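Local coordinates for filamentation induced by cAMP protein Fic (Desulfovibrio alaskensis, PDB 4RGL) that belongs to the largely helical Fic/DOC family and probably carries a C-terminal helix-turn-helix-like domain, its precise role being unassigned, at residues 44-49 and 90-95; 53-58 and 216-221; 130-135 and 142-147. One frame throughout, in Å; residues are numbered along the deposited sequence.

Contact 1 of 3, residues 44-49 and 90-95; sequences LRRENR and NAFATY
NH1 of R49 is the polar atom to start from: it makes a salt bridge with E96, just past the end of helix 82-95, and it also comes 3.4 Å from the backbone O of Y95. NH2 of the same guanidinium donates to the backbone O of A209, so two polar partners beyond the two segments hold the rotation of the group. Meanwhile its chain lies against the base of the Y95 side chain, with R49 CD 3.7 Å from Y95 CB. Y95 CD2 sits over one face of the guanidinium but well off its centre, and the two planes are 41° apart, so this is no flat stack. One turn earlier on helix 42-59, R46 meets F92. Here F92 CE1 stands over the middle of the guanidinium, 3.5 Å from R46 CZ, while R46 approaches the rim of the phenyl ring. The planes are 67° apart, so a ring edge points at a guanidinium face. Both arginines leave the helix with CG anti to the backbone N (chi1 -176° in R46) and then bend twice, which carries their ends across to helix 82-95. I73 of helix 66-74 touches both R46 and F92. The helices are thus joined through arginine chains and aromatic groups, and the positive charge of buried R49 is probably balanced by E96.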
loop_
_atom_site.group_PDB
_atom_site.type_symbol
_atom_site.label_atom_id
_atom_site.label_comp_id
_atom_site.label_asym_id
_atom_site.label_seq_id
_atom_site.Cartn_x
_atom_site.Cartn_y
_atom_site.Cartn_z
ATOM N N LEU A 44 3.538 8.838 -3.263
ATOM C CA LEU A 44 2.604 8.481 -2.185
ATOM C C LEU A 44 1.960 7.111 -2.451
ATOM O O LEU A 44 1.877 6.288 -1.533
ATOM C CB LEU A 44 1.520 9.558 -2.022
ATOM C CG LEU A 44 2.022 10.948 -1.598
ATOM C CD1 LEU A 44 0.898 11.970 -1.638
ATOM C CD2 LEU A 44 2.668 10.906 -0.214
ATOM N N ARG A 45 1.553 6.843 -3.726
ATOM C CA ARG A 45 1.044 5.520 -4.117
ATOM C C ARG A 45 2.083 4.446 -3.823
ATOM O O ARG A 45 1.745 3.385 -3.299
ATOM C CB ARG A 45 0.668 5.489 -5.606
ATOM C CG ARG A 45 -0.546 6.305 -5.962
ATOM C CD ARG A 45 -0.976 6.036 -7.394
ATOM N NE ARG A 45 -2.076 6.901 -7.811
ATOM C CZ ARG A 45 -1.908 8.070 -8.420
ATOM N NH1 ARG A 45 -0.685 8.520 -8.682
ATOM N NH2 ARG A 45 -2.958 8.799 -8.771
ATOM N N ARG A 46 3.361 4.737 -4.134
ATOM C CA ARG A 46 4.452 3.808 -3.897
ATOM C C ARG A 46 4.687 3.618 -2.389
ATOM O O ARG A 46 4.827 2.485 -1.934
ATOM C CB ARG A 46 5.741 4.292 -4.591
ATOM C CG ARG A 46 6.926 3.313 -4.469
ATOM C CD ARG A 46 6.601 1.915 -5.018
ATOM N NE ARG A 46 6.186 1.952 -6.425
ATOM C CZ ARG A 46 7.033 1.915 -7.447
ATOM N NH1 ARG A 46 8.343 1.873 -7.230
ATOM N NH2 ARG A 46 6.582 1.954 -8.693
ATOM N N GLU A 47 4.692 4.732 -1.609
ATOM C CA GLU A 47 4.859 4.665 -0.152
ATOM C C GLU A 47 3.840 3.719 0.454
ATOM O O GLU A 47 4.201 2.852 1.248
ATOM C CB GLU A 47 4.727 6.062 0.481
ATOM C CG GLU A 47 5.916 6.977 0.225
ATOM C CD GLU A 47 5.796 8.358 0.854
ATOM O OE1 GLU A 47 4.993 8.516 1.806
ATOM O OE2 GLU A 47 6.541 9.268 0.424
ATOM N N ASN A 48 2.568 3.839 0.027
ATOM C CA ASN A 48 1.490 2.972 0.492
ATOM C C ASN A 48 1.701 1.546 0.026
ATOM O O ASN A 48 1.577 0.614 0.824
ATOM C CB ASN A 48 0.147 3.489 0.007
ATOM C CG ASN A 48 -0.296 4.751 0.694
ATOM O OD1 ASN A 48 0.223 5.128 1.753
ATOM N ND2 ASN A 48 -1.328 5.376 0.161
ATOM N N ARG A 49 2.042 1.365 -1.274
ATOM C CA ARG A 49 2.296 0.043 -1.843
ATOM C C ARG A 49 3.439 -0.663 -1.084
ATOM O O ARG A 49 3.299 -1.827 -0.726
ATOM C CB ARG A 49 2.623 0.157 -3.346
ATOM C CG ARG A 49 2.931 -1.188 -4.041
ATOM C CD ARG A 49 1.812 -2.226 -3.872
ATOM N NE ARG A 49 0.491 -1.700 -4.248
ATOM C CZ ARG A 49 0.024 -1.676 -5.494
ATOM N NH1 ARG A 49 0.792 -2.060 -6.504
ATOM N NH2 ARG A 49 -1.189 -1.214 -5.743
ATOM N N ASN A 90 9.387 -10.286 -5.758
ATOM C CA ASN A 90 8.243 -11.017 -6.320
ATOM C C ASN A 90 6.918 -10.359 -5.925
ATOM O O ASN A 90 6.037 -10.194 -6.774
ATOM C CB ASN A 90 8.256 -12.487 -5.866
ATOM C CG ASN A 90 9.313 -13.337 -6.538
ATOM O OD1 ASN A 90 10.164 -12.847 -7.289
ATOM N ND2 ASN A 90 9.253 -14.638 -6.311
ATOM N N ALA A 91 6.778 -9.970 -4.633
ATOM C CA ALA A 91 5.563 -9.310 -4.145
ATOM C C ALA A 91 5.311 -8.000 -4.901
ATOM O O ALA A 91 4.213 -7.801 -5.434
ATOM C CB ALA A 91 5.672 -9.045 -2.658
ATOM N N PHE A 92 6.354 -7.137 -5.019
ATOM C CA PHE A 92 6.235 -5.877 -5.757
ATOM C C PHE A 92 5.824 -6.137 -7.208
ATOM O O PHE A 92 4.955 -5.446 -7.734
ATOM C CB PHE A 92 7.553 -5.078 -5.708
ATOM C CG PHE A 92 7.545 -3.848 -6.588
ATOM C CD1 PHE A 92 6.836 -2.711 -6.217
ATOM C CD2 PHE A 92 8.219 -3.840 -7.808
ATOM C CE1 PHE A 92 6.793 -1.591 -7.051
ATOM C CE2 PHE A 92 8.181 -2.718 -8.636
ATOM C CZ PHE A 92 7.479 -1.598 -8.249
ATOM N N ALA A 93 6.420 -7.153 -7.835
ATOM C CA ALA A 93 6.098 -7.519 -9.205
ATOM C C ALA A 93 4.634 -7.985 -9.330
ATOM O O ALA A 93 3.963 -7.664 -10.318
ATOM C CB ALA A 93 7.035 -8.613 -9.681
ATOM N N THR A 94 4.130 -8.699 -8.298
ATOM C CA THR A 94 2.782 -9.267 -8.304
ATOM C C THR A 94 1.718 -8.156 -8.173
ATOM O O THR A 94 0.762 -8.130 -8.951
ATOM C CB THR A 94 2.645 -10.304 -7.175
ATOM O OG1 THR A 94 3.753 -11.200 -7.234
ATOM C CG2 THR A 94 1.344 -11.085 -7.256
ATOM N N TYR A 95 1.890 -7.234 -7.193
ATOM C CA TYR A 95 0.916 -6.152 -6.962
ATOM C C TYR A 95 0.857 -5.180 -8.154
ATOM O O TYR A 95 -0.204 -4.622 -8.431
ATOM C CB TYR A 95 1.245 -5.384 -5.672
ATOM C CG TYR A 95 0.741 -6.064 -4.417
ATOM C CD1 TYR A 95 1.496 -7.047 -3.780
ATOM C CD2 TYR A 95 -0.467 -5.690 -3.832
ATOM C CE1 TYR A 95 1.039 -7.677 -2.621
ATOM C CE2 TYR A 95 -0.927 -6.298 -2.661
ATOM C CZ TYR A 95 -0.177 -7.302 -2.066
ATOM O OH TYR A 95 -0.632 -7.924 -0.931
#

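Contact 2 of 3, residues 53-58 and 216-221; sequences IQASLA and VIRDRQ
The guanidinium of R218 is met at two places on its edge, by Q54 OE1 from the facing helix and by D219 OD1 from its own. A55 CB comes to it obliquely, 3.9 Å from R218 NH1. Q54 OE1 lies 2.7 Å from R218 NH1, but at an angle too poor for a hydrogen bond, and the amide and guanidinium planes are turned 46° from each other. The salt bridge of R218 is made within its own helix, to D219: R218 NE donates to D219 OD1 at 3.2 Å, in the guanidinium plane but from above the carboxylate plane, with a weak second bond from NH2. This neighbour probably offsets part of the arginine charge. Q54 in turn is fixed by its NE2, which donates to the backbone O of L64. CG of R218 anti to the backbone N (chi1 -180°) and an extended chi2 carry R218 CD to 3.9 Å from A58 CB; the bend at chi3 (62°) then turns the guanidinium toward Q54 and D219. With alanines at 55 and 58 the backbones come close, the CA atoms of A55 and R218 being 6.0 Å apart. On helix 42-59, S56 begins an SLAIEN sequence resembling the inhibitory-helix motif of Fic proteins, and its OG bonds R194 of helix 189-202. Helix 214-219 is thus laid against helix 42-59, with V216 and I217 packing on helix 238-257 behind it.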
loop_
_atom_site.group_PDB
_atom_site.type_symbol
_atom_site.label_atom_id
_atom_site.label_comp_id
_atom_site.label_asym_id
_atom_site.label_seq_id
_atom_site.Cartn_x
_atom_site.Cartn_y
_atom_site.Cartn_z
ATOM N N ILE A 53 3.194 -4.182 1.065
ATOM C CA ILE A 53 4.091 -5.304 0.816
ATOM C C ILE A 53 4.851 -5.671 2.098
ATOM O O ILE A 53 4.821 -6.830 2.515
ATOM C CB ILE A 53 5.062 -4.973 -0.353
ATOM C CG1 ILE A 53 4.274 -4.832 -1.690
ATOM C CG2 ILE A 53 6.162 -6.031 -0.469
ATOM C CD1 ILE A 53 5.012 -4.127 -2.776
ATOM N N GLN A 54 5.494 -4.677 2.744
ATOM C CA GLN A 54 6.276 -4.918 3.951
ATOM C C GLN A 54 5.410 -5.569 5.039
ATOM O O GLN A 54 5.807 -6.580 5.603
ATOM C CB GLN A 54 6.901 -3.610 4.465
ATOM C CG GLN A 54 7.890 -3.801 5.628
ATOM C CD GLN A 54 7.202 -4.052 6.945
ATOM O OE1 GLN A 54 6.204 -3.416 7.283
ATOM N NE2 GLN A 54 7.759 -4.937 7.738
ATOM N N ALA A 55 4.213 -5.009 5.301
ATOM C CA ALA A 55 3.328 -5.533 6.346
ATOM C C ALA A 55 2.812 -6.936 5.991
ATOM O O ALA A 55 2.885 -7.837 6.824
ATOM C CB ALA A 55 2.162 -4.590 6.571
ATOM N N SER A 56 2.328 -7.132 4.735
ATOM C CA SER A 56 1.817 -8.445 4.288
ATOM C C SER A 56 2.887 -9.533 4.453
ATOM O O SER A 56 2.585 -10.619 4.954
ATOM C CB SER A 56 1.356 -8.377 2.832
ATOM O OG SER A 56 0.812 -9.611 2.394
ATOM N N LEU A 57 4.157 -9.209 4.112
ATOM C CA LEU A 57 5.273 -10.149 4.261
ATOM C C LEU A 57 5.687 -10.285 5.734
ATOM O O LEU A 57 6.062 -11.376 6.164
ATOM C CB LEU A 57 6.482 -9.705 3.409
ATOM C CG LEU A 57 6.333 -9.870 1.883
ATOM C CD1 LEU A 57 7.447 -9.188 1.161
ATOM C CD2 LEU A 57 6.300 -11.316 1.495
ATOM N N ALA A 58 5.589 -9.183 6.516
ATOM C CA ALA A 58 5.938 -9.204 7.948
ATOM C C ALA A 58 5.026 -10.154 8.716
ATOM O O ALA A 58 5.482 -10.826 9.646
ATOM C CB ALA A 58 5.847 -7.803 8.534
ATOM N N VAL A 216 -2.570 -2.349 9.636
ATOM C CA VAL A 216 -3.520 -2.519 10.745
ATOM C C VAL A 216 -3.605 -4.010 11.123
ATOM O O VAL A 216 -3.545 -4.353 12.309
ATOM C CB VAL A 216 -4.924 -1.942 10.390
ATOM C CG1 VAL A 216 -5.907 -2.141 11.538
ATOM C CG2 VAL A 216 -4.831 -0.469 10.009
ATOM N N ILE A 217 -3.693 -4.894 10.105
ATOM C CA ILE A 217 -3.776 -6.345 10.312
ATOM C C ILE A 217 -2.491 -6.860 10.983
ATOM O O ILE A 217 -2.553 -7.767 11.807
ATOM C CB ILE A 217 -4.036 -7.067 8.963
ATOM C CG1 ILE A 217 -5.286 -6.487 8.262
ATOM C CG2 ILE A 217 -4.158 -8.588 9.161
ATOM C CD1 ILE A 217 -5.417 -6.882 6.772
ATOM N N ARG A 218 -1.326 -6.257 10.640
ATOM C CA ARG A 218 -0.030 -6.629 11.231
ATOM C C ARG A 218 0.030 -6.231 12.718
ATOM O O ARG A 218 0.557 -6.984 13.540
ATOM C CB ARG A 218 1.120 -5.966 10.458
ATOM C CG ARG A 218 2.512 -6.298 10.998
ATOM C CD ARG A 218 3.535 -5.306 10.491
ATOM N NE ARG A 218 3.234 -3.947 10.949
ATOM C CZ ARG A 218 3.680 -2.846 10.354
ATOM N NH1 ARG A 218 4.404 -2.931 9.246
ATOM N NH2 ARG A 218 3.358 -1.651 10.830
ATOM N N ASP A 219 -0.503 -5.049 13.058
ATOM C CA ASP A 219 -0.480 -4.561 14.426
ATOM C C ASP A 219 -1.559 -5.261 15.282
ATOM O O ASP A 219 -1.379 -5.419 16.493
ATOM C CB ASP A 219 -0.668 -3.036 14.455
ATOM C CG ASP A 219 0.457 -2.265 13.759
ATOM O OD1 ASP A 219 1.528 -2.880 13.486
ATOM O OD2 ASP A 219 0.279 -1.052 13.508
ATOM N N ARG A 220 -2.658 -5.713 14.642
ATOM C CA ARG A 220 -3.728 -6.453 15.334
ATOM C C ARG A 220 -3.638 -7.939 15.005
ATOM O O ARG A 220 -4.663 -8.625 14.951
ATOM C CB ARG A 220 -5.113 -5.904 14.940
ATOM C CG ARG A 220 -5.314 -4.440 15.265
ATOM C CD ARG A 220 -6.681 -3.982 14.823
ATOM N NE ARG A 220 -6.840 -2.540 14.957
ATOM C CZ ARG A 220 -7.907 -1.875 14.532
ATOM N NH1 ARG A 220 -8.908 -2.519 13.936
ATOM N NH2 ARG A 220 -7.977 -0.558 14.680
ATOM N N GLN A 221 -2.410 -8.437 14.776
ATOM C CA GLN A 221 -2.165 -9.799 14.307
ATOM C C GLN A 221 -2.758 -10.855 15.275
ATOM O O GLN A 221 -3.458 -11.770 14.827
ATOM C CB GLN A 221 -0.664 -10.029 14.124
ATOM C CG GLN A 221 -0.330 -11.217 13.241
ATOM C CD GLN A 221 1.146 -11.301 12.947
ATOM O OE1 GLN A 221 1.841 -10.285 12.818
ATOM N NE2 GLN A 221 1.639 -12.515 12.747
#

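Contact 3 of 3, residues 130-135 and 142-147; sequences GGVGIF and HMAPPA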
loop_
_atom_site.group_PDB
_atom_site.type_symbol
_atom_site.label_atom_id
_atom_site.label_comp_id
_atom_site.label_asym_id
_atom_site.label_seq_id
_atom_site.Cartn_x
_atom_site.Cartn_y
_atom_site.Cartn_z
ATOM N N GLY A 130 -0.890 -32.067 -2.547
ATOM C CA GLY A 130 -1.000 -32.732 -1.262
ATOM C C GLY A 130 -1.596 -31.863 -0.180
ATOM O O GLY A 130 -2.093 -30.762 -0.452
ATOM N N GLY A 131 -1.576 -32.374 1.047
ATOM C CA GLY A 131 -2.086 -31.657 2.201
ATOM C C GLY A 131 -1.179 -30.526 2.634
ATOM O O GLY A 131 -0.010 -30.473 2.238
ATOM N N VAL A 132 -1.713 -29.602 3.427
ATOM C CA VAL A 132 -0.942 -28.470 3.921
ATOM C C VAL A 132 -1.485 -28.047 5.302
ATOM O O VAL A 132 -2.686 -28.194 5.575
ATOM C CB VAL A 132 -0.955 -27.276 2.899
ATOM C CG1 VAL A 132 -2.325 -26.608 2.845
ATOM C CG2 VAL A 132 0.131 -26.257 3.231
ATOM N N GLY A 133 -0.591 -27.581 6.166
ATOM C CA GLY A 133 -0.959 -27.107 7.491
ATOM C C GLY A 133 -1.363 -25.645 7.491
ATOM O O GLY A 133 -0.721 -24.819 6.830
ATOM N N ILE A 134 -2.465 -25.317 8.201
ATOM C CA ILE A 134 -2.920 -23.937 8.340
ATOM C C ILE A 134 -2.323 -23.336 9.617
ATOM O O ILE A 134 -2.523 -23.878 10.713
ATOM C CB ILE A 134 -4.478 -23.843 8.337
ATOM C CG1 ILE A 134 -5.074 -24.461 7.052
ATOM C CG2 ILE A 134 -4.938 -22.386 8.523
ATOM C CD1 ILE A 134 -6.625 -24.478 7.011
ATOM N N PHE A 135 -1.549 -22.247 9.468
ATOM C CA PHE A 135 -0.937 -21.554 10.600
ATOM C C PHE A 135 -1.713 -20.298 10.946
ATOM O O PHE A 135 -1.983 -19.472 10.060
ATOM C CB PHE A 135 0.529 -21.198 10.293
ATOM C CG PHE A 135 1.479 -22.367 10.336
ATOM C CD1 PHE A 135 1.686 -23.157 9.212
ATOM C CD2 PHE A 135 2.222 -22.640 11.481
ATOM C CE1 PHE A 135 2.577 -24.230 9.248
ATOM C CE2 PHE A 135 3.134 -23.695 11.506
ATOM C CZ PHE A 135 3.300 -24.489 10.394
ATOM N N HIS A 142 -3.494 -27.047 12.328
ATOM C CA HIS A 142 -4.444 -28.052 11.857
ATOM C C HIS A 142 -4.329 -28.184 10.337
ATOM O O HIS A 142 -3.708 -27.330 9.692
ATOM C CB HIS A 142 -5.886 -27.705 12.285
ATOM C CG HIS A 142 -6.440 -26.496 11.613
ATOM N ND1 HIS A 142 -6.172 -25.226 12.084
ATOM C CD2 HIS A 142 -7.249 -26.403 10.533
ATOM C CE1 HIS A 142 -6.805 -24.400 11.266
ATOM N NE2 HIS A 142 -7.474 -25.064 10.322
HETATM N N MSE A 143 -4.855 -29.275 9.772
HETATM C CA MSE A 143 -4.696 -29.546 8.345
HETATM C C MSE A 143 -5.800 -28.888 7.528
HETATM O O MSE A 143 -6.954 -28.851 7.961
HETATM C CB MSE A 143 -4.676 -31.063 8.078
HETATM C CG MSE A 143 -3.664 -31.819 8.931
HETATM SE SE MSE A 143 -1.867 -31.074 8.856
HETATM C CE MSE A 143 -1.507 -31.308 6.967
ATOM N N ALA A 144 -5.451 -28.401 6.317
ATOM C CA ALA A 144 -6.424 -27.838 5.371
ATOM C C ALA A 144 -7.211 -28.967 4.667
ATOM O O ALA A 144 -6.853 -30.138 4.804
ATOM C CB ALA A 144 -5.709 -26.970 4.340
ATOM N N PRO A 145 -8.281 -28.647 3.895
ATOM C CA PRO A 145 -9.024 -29.724 3.202
ATOM C C PRO A 145 -8.121 -30.544 2.251
ATOM O O PRO A 145 -7.129 -30.022 1.730
ATOM C CB PRO A 145 -10.103 -28.960 2.421
ATOM C CG PRO A 145 -10.247 -27.662 3.135
ATOM C CD PRO A 145 -8.890 -27.323 3.652
ATOM N N PRO A 146 -8.451 -31.841 2.003
ATOM C CA PRO A 146 -7.622 -32.640 1.081
ATOM C C PRO A 146 -7.442 -31.944 -0.271
ATOM O O PRO A 146 -8.335 -31.228 -0.723
ATOM C CB PRO A 146 -8.408 -33.943 0.940
ATOM C CG PRO A 146 -9.203 -34.039 2.177
ATOM C CD PRO A 146 -9.576 -32.632 2.540
ATOM N N ALA A 147 -6.283 -32.160 -0.918
ATOM C CA ALA A 147 -5.933 -31.494 -2.178
ATOM C C ALA A 147 -6.967 -31.770 -3.295
ATOM O O ALA A 147 -7.176 -30.910 -4.152
ATOM C CB ALA A 147 -4.564 -31.936 -2.630
#
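I134 and H142 form the hydrogen-bonded pair of a short antiparallel beta hairpin, strands 133-134 and 142-143, in the Fic/DOC region. Their side chains lie on the same face of the ribbon. The isoleucine lies over one face of the imidazole in a CH-pi contact, I134 CB being 4.0 Å from the centroid of the H142 ring, while I134 CD1 reaches 3.5 Å from H142 NE2. The ring gets there because CG of H142 is placed between the backbone N and the carbonyl carbon (chi1 68°), which swings it back toward I134. Just past the second strand, A144 CB touches I134 CG1 and V132 CG1, each at 3.7 Å. Two nearly straight backbone bonds set this register: I134 N donates to H142 O at 2.8 Å, and A144 N donates to V132 O at 2.9 Å. G133 and M143 make the non-hydrogen-bonded pair between them. Farther out, R128 ties down the glycine end, bonding the backbone O of both G130 and P145. I134 also packs on E180 of helix 168-182 and on H183, the histidine that opens the HPFADGNGR sequence of the Fic signature. A hairpin so placed probably corresponds to the flap known in Fic proteins. From the second strand, M143, modelled as selenomethionine, bends twice along its chain, and its CE comes across to 3.6 Å from V132 O.

Contacts 1 and 2 share helix 42-59 and touch directly. I53 of segment 53-58 packs its CD1 3.7 Å from F92 CA and its CG2 3.8 Å from A91 CB, so the two meet where helix 82-95 leans on that helix; their centres are 14 Å apart. Contact 3 stands off as a surface hairpin, its nearest atoms about 8 Å from contact 2 and about 16 Å from contact 1, though along the chain it is nested within the loop that contact 2 closes. The signature region touches both the hairpin, at its first histidine, and segment 53-58, through the R194 that follows it. An unknown ligand, probably from the crystallisation liquor, sits about 5 Å from the V132 side chain.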